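[4Fe-4S]-dependent U34-ARNt thiolase (Methanococcus maripaludis, PDB 6SCY) probably transfers sulfur to uridine 34 of tRNA, using ATP and a [4Fe-4S] cluster. Local coordinates at residues D61-A66 and D99-F104; A83-E88 and Y112-F117. All blocks are in the same frame, centred on the assembly; numbering follows the deposited sequence.

Contact 1: D61-A66 and D99-F104. With SO4 (sulfate ion), chain L.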
ATOM      1  N   ASP A  61       5.144 -25.443  -1.675  1.00 59.71           N
ATOM      2  CA  ASP A  61       3.795 -24.871  -1.841  1.00 59.02           C
ATOM      3  C   ASP A  61       2.854 -25.765  -2.642  1.00 61.95           C
ATOM      4  O   ASP A  61       1.847 -26.206  -2.095  1.00 61.94           O
ATOM      5  CB  ASP A  61       3.859 -23.469  -2.465  1.00 60.82           C
ATOM      6  CG  ASP A  61       4.656 -22.458  -1.668  1.00 69.94           C
ATOM      7  OD1 ASP A  61       4.183 -22.051  -0.595  1.00 69.87           O
ATOM      8  OD2 ASP A  61       5.749 -22.060  -2.133  1.00 75.17           O
ATOM      9  N   SER A  62       3.207 -26.073  -3.911  1.00 57.38           N
ATOM     10  CA  SER A  62       2.415 -26.915  -4.816  1.00 56.61           C
ATOM     11  C   SER A  62       2.179 -28.327  -4.317  1.00 58.51           C
ATOM     12  O   SER A  62       1.110 -28.862  -4.579  1.00 58.14           O
ATOM     13  CB  SER A  62       3.012 -26.939  -6.214  1.00 61.01           C
ATOM     14  OG  SER A  62       2.480 -25.861  -6.967  1.00 73.38           O
ATOM     15  N   LEU A  63       3.154 -28.925  -3.607  1.00 53.98           N
ATOM     16  CA  LEU A  63       3.060 -30.266  -3.015  1.00 53.20           C
ATOM     17  C   LEU A  63       2.220 -30.270  -1.718  1.00 56.52           C
ATOM     18  O   LEU A  63       1.429 -31.199  -1.514  1.00 56.12           O
ATOM     19  CB  LEU A  63       4.464 -30.837  -2.774  1.00 53.15           C
ATOM     20  CG  LEU A  63       4.997 -31.814  -3.827  1.00 57.31           C
ATOM     21  CD1 LEU A  63       5.230 -31.144  -5.174  1.00 56.89           C
ATOM     22  CD2 LEU A  63       6.285 -32.431  -3.367  1.00 59.97           C
ATOM     23  N   VAL A  64       2.373 -29.215  -0.865  1.00 51.66           N
ATOM     24  CA  VAL A  64       1.616 -29.003   0.382  1.00 50.27           C
ATOM     25  C   VAL A  64       0.146 -28.791   0.030  1.00 53.11           C
ATOM     26  O   VAL A  64      -0.718 -29.421   0.642  1.00 53.23           O
ATOM     27  CB  VAL A  64       2.200 -27.848   1.232  1.00 53.37           C
ATOM     28  CG1 VAL A  64       1.196 -27.317   2.243  1.00 53.05           C
ATOM     29  CG2 VAL A  64       3.466 -28.289   1.939  1.00 53.06           C
ATOM     30  N   MET A  65      -0.124 -27.942  -0.987  1.00 48.14           N
ATOM     31  CA  MET A  65      -1.465 -27.676  -1.505  1.00 47.56           C
ATOM     32  C   MET A  65      -2.043 -28.955  -2.118  1.00 52.00           C
ATOM     33  O   MET A  65      -3.207 -29.268  -1.884  1.00 52.27           O
ATOM     34  CB  MET A  65      -1.424 -26.556  -2.561  1.00 49.73           C
ATOM     35  CG  MET A  65      -2.773 -26.241  -3.170  1.00 52.92           C
ATOM     36  SD  MET A  65      -2.669 -25.346  -4.724  1.00 56.91           S
ATOM     37  CE  MET A  65      -2.041 -26.607  -5.769  1.00 53.55           C
ATOM     38  N   ALA A  66      -1.227 -29.693  -2.886  1.00 48.88           N
ATOM     39  CA  ALA A  66      -1.637 -30.941  -3.532  1.00 49.06           C
ATOM     40  C   ALA A  66      -1.998 -32.018  -2.505  1.00 54.78           C
ATOM     41  O   ALA A  66      -2.962 -32.754  -2.727  1.00 54.35           O
ATOM     42  CB  ALA A  66      -0.545 -31.442  -4.466  1.00 49.48           C
ATOM     43  N   ASP A  99       9.947 -33.626 -11.887  1.00 95.55           N
ATOM     44  CA  ASP A  99      10.222 -34.997 -11.443  1.00 95.00           C
ATOM     45  C   ASP A  99       9.725 -35.263 -10.019  1.00 96.37           C
ATOM     46  O   ASP A  99       9.118 -36.309  -9.781  1.00 95.37           O
ATOM     47  CB  ASP A  99      11.712 -35.350 -11.580  1.00 97.48           C
ATOM     48  CG  ASP A  99      12.160 -35.710 -12.988  1.00113.02           C
ATOM     49  OD1 ASP A  99      11.438 -36.480 -13.669  1.00113.94           O
ATOM     50  OD2 ASP A  99      13.244 -35.241 -13.404  1.00121.70           O
ATOM     51  N   ALA A 100       9.942 -34.304  -9.091  1.00 91.90           N
ATOM     52  CA  ALA A 100       9.489 -34.391  -7.699  1.00 91.00           C
ATOM     53  C   ALA A 100       7.958 -34.316  -7.614  1.00 92.59           C
ATOM     54  O   ALA A 100       7.357 -35.013  -6.787  1.00 92.30           O
ATOM     55  CB  ALA A 100      10.117 -33.280  -6.874  1.00 91.71           C
ATOM     56  N   ALA A 101       7.337 -33.493  -8.493  1.00 86.77           N
ATOM     57  CA  ALA A 101       5.884 -33.315  -8.579  1.00 85.50           C
ATOM     58  C   ALA A 101       5.184 -34.547  -9.178  1.00 86.46           C
ATOM     59  O   ALA A 101       4.072 -34.875  -8.759  1.00 86.02           O
ATOM     60  CB  ALA A 101       5.550 -32.070  -9.387  1.00 86.25           C
ATOM     61  N   VAL A 102       5.827 -35.217 -10.162  1.00 80.66           N
ATOM     62  CA  VAL A 102       5.321 -36.427 -10.816  1.00 79.22           C
ATOM     63  C   VAL A 102       5.400 -37.595  -9.827  1.00 81.41           C
ATOM     64  O   VAL A 102       4.412 -38.312  -9.648  1.00 81.29           O
ATOM     65  CB  VAL A 102       6.053 -36.732 -12.148  1.00 82.68           C
ATOM     66  CG1 VAL A 102       5.734 -38.134 -12.662  1.00 82.42           C
ATOM     67  CG2 VAL A 102       5.709 -35.696 -13.208  1.00 82.44           C
ATOM     68  N   LYS A 103       6.558 -37.749  -9.150  1.00 76.46           N
ATOM     69  CA  LYS A 103       6.812 -38.815  -8.172  1.00 75.85           C
ATOM     70  C   LYS A 103       5.884 -38.724  -6.937  1.00 76.98           C
ATOM     71  O   LYS A 103       5.617 -39.760  -6.311  1.00 76.50           O
ATOM     72  CB  LYS A 103       8.305 -38.900  -7.796  1.00 79.26           C
ATOM     73  CG  LYS A 103       9.103 -39.630  -8.886  1.00102.36           C
ATOM     74  CD  LYS A 103      10.557 -39.926  -8.535  1.00114.81           C
ATOM     75  CE  LYS A 103      11.177 -40.845  -9.575  1.00128.30           C
ATOM     76  NZ  LYS A 103      12.603 -40.300  -9.940  1.00138.85           N
ATOM     77  N   PHE A 104       5.358 -37.505  -6.622  1.00 70.58           N
ATOM     78  CA  PHE A 104       4.379 -37.279  -5.549  1.00 68.91           C
ATOM     79  C   PHE A 104       3.022 -37.787  -6.059  1.00 72.60           C
ATOM     80  O   PHE A 104       2.345 -38.539  -5.352  1.00 72.15           O
ATOM     81  CB  PHE A 104       4.296 -35.782  -5.161  1.00 69.83           C
ATOM     82  CG  PHE A 104       3.172 -35.390  -4.219  1.00 70.09           C
ATOM     83  CD1 PHE A 104       3.364 -35.387  -2.844  1.00 72.14           C
ATOM     84  CD2 PHE A 104       1.938 -34.981  -4.713  1.00 71.07           C
ATOM     85  CE1 PHE A 104       2.328 -35.014  -1.978  1.00 72.37           C
ATOM     86  CE2 PHE A 104       0.900 -34.634  -3.845  1.00 73.29           C
ATOM     87  CZ  PHE A 104       1.105 -34.642  -2.486  1.00 71.08           C
TER
HETATM   88  S   SO4 L 410       6.196 -23.630  -5.554  1.00149.05           S
HETATM   89  O1  SO4 L 410       4.818 -24.109  -5.631  1.00148.52           O
HETATM   90  O2  SO4 L 410       6.999 -24.330  -6.543  1.00149.42           O
HETATM   91  O3  SO4 L 410       6.742 -23.860  -4.218  1.00148.78           O
HETATM   92  O4  SO4 L 410       6.240 -22.202  -5.841  1.00149.66           O

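Contact 2: A83-E88 and Y112-F117. With SF4 (iron/sulfur cluster), chain E.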
ATOM      1  N   ALA A  83      -3.605 -32.832 -11.709  1.00 62.17           N
ATOM      2  CA  ALA A  83      -2.422 -31.985 -11.540  1.00 62.00           C
ATOM      3  C   ALA A  83      -1.823 -31.642 -12.887  1.00 65.81           C
ATOM      4  O   ALA A  83      -1.665 -32.526 -13.723  1.00 65.79           O
ATOM      5  CB  ALA A  83      -1.389 -32.682 -10.673  1.00 62.80           C
ATOM      6  N   ILE A  84      -1.515 -30.365 -13.111  1.00 62.82           N
ATOM      7  CA  ILE A  84      -0.923 -29.906 -14.369  1.00 63.34           C
ATOM      8  C   ILE A  84       0.458 -29.321 -14.130  1.00 70.49           C
ATOM      9  O   ILE A  84       0.598 -28.347 -13.379  1.00 70.60           O
ATOM     10  CB  ILE A  84      -1.809 -28.914 -15.177  1.00 65.88           C
ATOM     11  CG1 ILE A  84      -3.303 -29.294 -15.183  1.00 65.69           C
ATOM     12  CG2 ILE A  84      -1.264 -28.752 -16.600  1.00 66.41           C
ATOM     13  CD1 ILE A  84      -4.225 -28.091 -15.064  1.00 68.51           C
ATOM     14  N   MET A  85       1.466 -29.897 -14.810  1.00 68.68           N
ATOM     15  CA  MET A  85       2.850 -29.432 -14.758  1.00 69.57           C
ATOM     16  C   MET A  85       3.175 -28.774 -16.098  1.00 77.64           C
ATOM     17  O   MET A  85       2.970 -29.394 -17.146  1.00 77.83           O
ATOM     18  CB  MET A  85       3.816 -30.592 -14.482  1.00 71.57           C
ATOM     19  CG  MET A  85       3.673 -31.194 -13.108  1.00 74.74           C
ATOM     20  SD  MET A  85       2.434 -32.501 -13.108  1.00 78.33           S
ATOM     21  CE  MET A  85       3.016 -33.477 -11.779  1.00 74.73           C
ATOM     22  N   VAL A  86       3.657 -27.520 -16.075  1.00 76.65           N
ATOM     23  CA  VAL A  86       3.963 -26.793 -17.308  1.00 77.73           C
ATOM     24  C   VAL A  86       5.474 -26.615 -17.491  1.00 86.41           C
ATOM     25  O   VAL A  86       6.069 -25.777 -16.819  1.00 86.80           O
ATOM     26  CB  VAL A  86       3.182 -25.451 -17.437  1.00 81.08           C
ATOM     27  CG1 VAL A  86       3.310 -24.876 -18.838  1.00 80.55           C
ATOM     28  CG2 VAL A  86       1.711 -25.614 -17.071  1.00 80.99           C
ATOM     29  N   ASN A  87       6.100 -27.402 -18.380  1.00 86.37           N
ATOM     30  CA  ASN A  87       7.531 -27.246 -18.654  1.00 87.65           C
ATOM     31  C   ASN A  87       7.695 -26.066 -19.596  1.00 95.66           C
ATOM     32  O   ASN A  87       7.335 -26.149 -20.775  1.00 94.27           O
ATOM     33  CB  ASN A  87       8.160 -28.519 -19.243  1.00 86.77           C
ATOM     34  CG  ASN A  87       9.557 -28.328 -19.800  1.00 99.71           C
ATOM     35  OD1 ASN A  87      10.409 -27.624 -19.237  1.00 85.48           O
ATOM     36  ND2 ASN A  87       9.818 -28.960 -20.931  1.00 95.32           N
ATOM     37  N   GLU A  88       8.234 -24.959 -19.061  1.00 96.88           N
ATOM     38  CA  GLU A  88       8.461 -23.722 -19.812  1.00 98.88           C
ATOM     39  C   GLU A  88       9.449 -23.905 -20.971  1.00108.22           C
ATOM     40  O   GLU A  88       9.494 -23.066 -21.872  1.00108.05           O
ATOM     41  CB  GLU A  88       8.879 -22.572 -18.883  1.00100.07           C
ATOM     42  CG  GLU A  88       7.780 -22.131 -17.934  1.00109.30           C
ATOM     43  CD  GLU A  88       7.977 -22.438 -16.461  1.00133.35           C
ATOM     44  OE1 GLU A  88       8.842 -23.275 -16.122  1.00128.31           O
ATOM     45  OE2 GLU A  88       7.244 -21.841 -15.638  1.00131.00           O
ATOM     46  N   TYR A 112      -1.826 -36.861 -13.128  1.00 81.79           N
ATOM     47  CA  TYR A 112      -0.989 -35.762 -13.603  1.00 81.81           C
ATOM     48  C   TYR A 112      -1.008 -35.607 -15.129  1.00 85.72           C
ATOM     49  O   TYR A 112      -1.250 -36.579 -15.854  1.00 86.17           O
ATOM     50  CB  TYR A 112       0.450 -35.879 -13.054  1.00 83.31           C
ATOM     51  CG  TYR A 112       1.288 -37.001 -13.636  1.00 85.46           C
ATOM     52  CD1 TYR A 112       1.420 -38.217 -12.970  1.00 87.42           C
ATOM     53  CD2 TYR A 112       2.017 -36.818 -14.809  1.00 86.52           C
ATOM     54  CE1 TYR A 112       2.211 -39.242 -13.484  1.00 88.63           C
ATOM     55  CE2 TYR A 112       2.796 -37.843 -15.344  1.00 87.67           C
ATOM     56  CZ  TYR A 112       2.893 -39.053 -14.676  1.00 95.95           C
ATOM     57  OH  TYR A 112       3.682 -40.055 -15.191  1.00 97.50           O
ATOM     58  N   LYS A 113      -0.743 -34.380 -15.606  1.00 81.13           N
ATOM     59  CA  LYS A 113      -0.700 -34.037 -17.022  1.00 80.62           C
ATOM     60  C   LYS A 113       0.427 -33.038 -17.277  1.00 84.88           C
ATOM     61  O   LYS A 113       0.294 -31.859 -16.942  1.00 83.88           O
ATOM     62  CB  LYS A 113      -2.057 -33.485 -17.502  1.00 82.72           C
ATOM     63  CG  LYS A 113      -2.114 -33.265 -19.014  1.00 93.06           C
ATOM     64  CD  LYS A 113      -3.408 -32.594 -19.463  1.00 99.28           C
ATOM     65  CE  LYS A 113      -3.748 -32.900 -20.902  1.00105.35           C
ATOM     66  NZ  LYS A 113      -3.254 -31.854 -21.847  1.00107.66           N
ATOM     67  N   ILE A 114       1.527 -33.515 -17.882  1.00 82.85           N
ATOM     68  CA  ILE A 114       2.671 -32.666 -18.224  1.00 83.16           C
ATOM     69  C   ILE A 114       2.447 -32.048 -19.605  1.00 87.96           C
ATOM     70  O   ILE A 114       2.391 -32.761 -20.608  1.00 87.67           O
ATOM     71  CB  ILE A 114       4.047 -33.374 -18.107  1.00 86.17           C
ATOM     72  CG1 ILE A 114       4.154 -34.233 -16.815  1.00 86.39           C
ATOM     73  CG2 ILE A 114       5.184 -32.339 -18.209  1.00 86.73           C
ATOM     74  CD1 ILE A 114       5.002 -35.478 -16.953  1.00 91.61           C
ATOM     75  N   VAL A 115       2.288 -30.723 -19.630  1.00 85.31           N
ATOM     76  CA  VAL A 115       2.040 -29.920 -20.821  1.00 85.74           C
ATOM     77  C   VAL A 115       3.236 -28.996 -21.007  1.00 92.81           C
ATOM     78  O   VAL A 115       3.755 -28.465 -20.026  1.00 92.22           O
ATOM     79  CB  VAL A 115       0.699 -29.145 -20.684  1.00 89.48           C
ATOM     80  CG1 VAL A 115       0.527 -28.099 -21.777  1.00 89.23           C
ATOM     81  CG2 VAL A 115      -0.486 -30.100 -20.679  1.00 89.34           C
ATOM     82  N   HIS A 116       3.646 -28.778 -22.269  1.00 92.22           N
ATOM     83  CA  HIS A 116       4.782 -27.931 -22.643  1.00 93.17           C
ATOM     84  C   HIS A 116       4.369 -26.564 -23.208  1.00 99.73           C
ATOM     85  O   HIS A 116       3.254 -26.409 -23.718  1.00 99.25           O
ATOM     86  CB  HIS A 116       5.692 -28.680 -23.634  1.00 93.83           C
ATOM     87  CG  HIS A 116       6.121 -30.014 -23.124  1.00 97.36           C
ATOM     88  ND1 HIS A 116       7.167 -30.139 -22.230  1.00 99.32           N
ATOM     89  CD2 HIS A 116       5.589 -31.238 -23.348  1.00 99.32           C
ATOM     90  CE1 HIS A 116       7.255 -31.433 -21.959  1.00 98.86           C
ATOM     91  NE2 HIS A 116       6.330 -32.135 -22.612  1.00 99.13           N
ATOM     92  N   PHE A 117       5.281 -25.572 -23.104  1.00 98.18           N
ATOM     93  CA  PHE A 117       5.109 -24.214 -23.628  1.00 98.99           C
ATOM     94  C   PHE A 117       5.198 -24.291 -25.161  1.00106.08           C
ATOM     95  O   PHE A 117       4.432 -23.629 -25.866  1.00105.26           O
ATOM     96  CB  PHE A 117       6.213 -23.289 -23.068  1.00100.61           C
ATOM     97  CG  PHE A 117       5.824 -22.275 -22.007  1.00101.88           C
ATOM     98  CD1 PHE A 117       5.143 -22.664 -20.861  1.00104.78           C
ATOM     99  CD2 PHE A 117       6.211 -20.947 -22.118  1.00103.63           C
ATOM    100  CE1 PHE A 117       4.806 -21.732 -19.873  1.00105.45           C
ATOM    101  CE2 PHE A 117       5.893 -20.021 -21.120  1.00106.21           C
ATOM    102  CZ  PHE A 117       5.189 -20.419 -20.008  1.00104.29           C
TER
HETATM  103 FE1  SF4 E 403       9.992 -15.908 -14.371  0.80103.28          FE
HETATM  104 FE2  SF4 E 403       8.975 -17.993 -15.849  0.80103.10          FE
HETATM  105 FE3  SF4 E 403       9.101 -18.195 -13.115  0.70104.12          FE
HETATM  106 FE4  SF4 E 403      11.414 -18.250 -14.599  0.80103.45          FE
HETATM  107  S1  SF4 E 403       9.713 -19.799 -14.637  0.80103.85           S
HETATM  108  S2  SF4 E 403      11.052 -17.049 -12.677  0.80103.54           S
HETATM  109  S3  SF4 E 403      10.885 -16.790 -16.296  0.80103.59           S
HETATM  110  S4  SF4 E 403       7.830 -16.712 -14.330  0.80103.45           S

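Contact 1: D61-A66 and D99-F104
Leu-63 and Phe-104 carry a largely apolar contact, with no hydrogen bond across it, between helical segments 61-66 and 99-104, whose axes come within 10.8 Å at 13°. Their side chains slide past each other in opposite directions, and CG of Leu-63 rides over one face of the phenyl ring, offset toward its rim, 4.0 Å from CG of Phe-104. With CG of Phe-104 anti to its backbone N (chi1 171°), the ring is carried across to helix 60-75, where CB of Ala-66 meets CE2 of Phe-104 obliquely at 3.6 Å. The CD1 branch of Leu-63 reaches CA of Ala-101 at 4.1 Å. An alanine in place of Phe-104 is likely to leave Leu-63 and Ala-66 without the ring they pack on, opening a gap between the helices. Polar contacts gather instead near the helix start, on a sulfate probably taken from the crystallisation liquor. Ser-62 N donates to sulfate O1 at 3.1 Å, Asp-61 N gives a weak bond to O3, and Ser-57 OG is a further partner. Ser-62 OG bonds to Gly-55 O. Backbone N-H groups meeting an anion at a helix start, beside predicted ATP-binding residues, are consistent with the phosphate-binding role of a PP-loop.

Contact 2: A83-E88 and Y112-F117
Glu-88 lies alongside Phe-117, both side chains pointing the same way, and its CG sits over one face of the ring in a CH-pi contact, 3.9 Å from the centroid. Beyond the ring, OE2 of Glu-88 comes within 3.4 Å of S1 of the iron-sulfur cluster. Val-86 approaches that ring at its edge, in plane, with CG1 3.5 Å from CD1 of Phe-117; CG1 is anti to the backbone N (chi1 -168°), which directs this branch to the ring. Next along the strands, Asn-87 ND2 donates to ND1 of His-116 at 3.2 Å. The bond lies close to both the amide and the imidazole planes, although these stand 84° apart, and it uses ND1 as acceptor. At the other end, the bent chain of Met-85 brings CE to CB of Tyr-112 at 3.7 Å. Five backbone hydrogen bonds set this register between parallel strands 80-87 and 111-116, among them Val-115 N to Met-85 O at 2.9 Å. Farther out, Arg-94 and Arg-149 form salt bridges with the carboxylate of Glu-88. Aromatic packing on its CG and two arginines on its oxygens thus fix the position of that carboxylate beside the cluster.

Overall arrangement
Contacts 1 and 2 lie side by side in the PP-loop domain, their centres 13 Å apart, and they alternate along the chain: 61-66, 83-88, 99-104, then 112-117. Helix 60-75 leads into strand 80-87, which helix 95-108 links to strand 111-116 as a right-handed beta-alpha-beta crossover of the parallel sheet. Contact 1 thus joins successive helices, whereas contact 2 pairs the edge strand 111-116 with its neighbour. Helix 95-108 bridges them, Val-102 CG1 lying 3.6 Å from Tyr-112 CZ. The principle illustrated is that of the Rossmann-like HUP fold: one helix-and-strand framework places a probable nucleotide site and the cluster pocket around the ends of its elements.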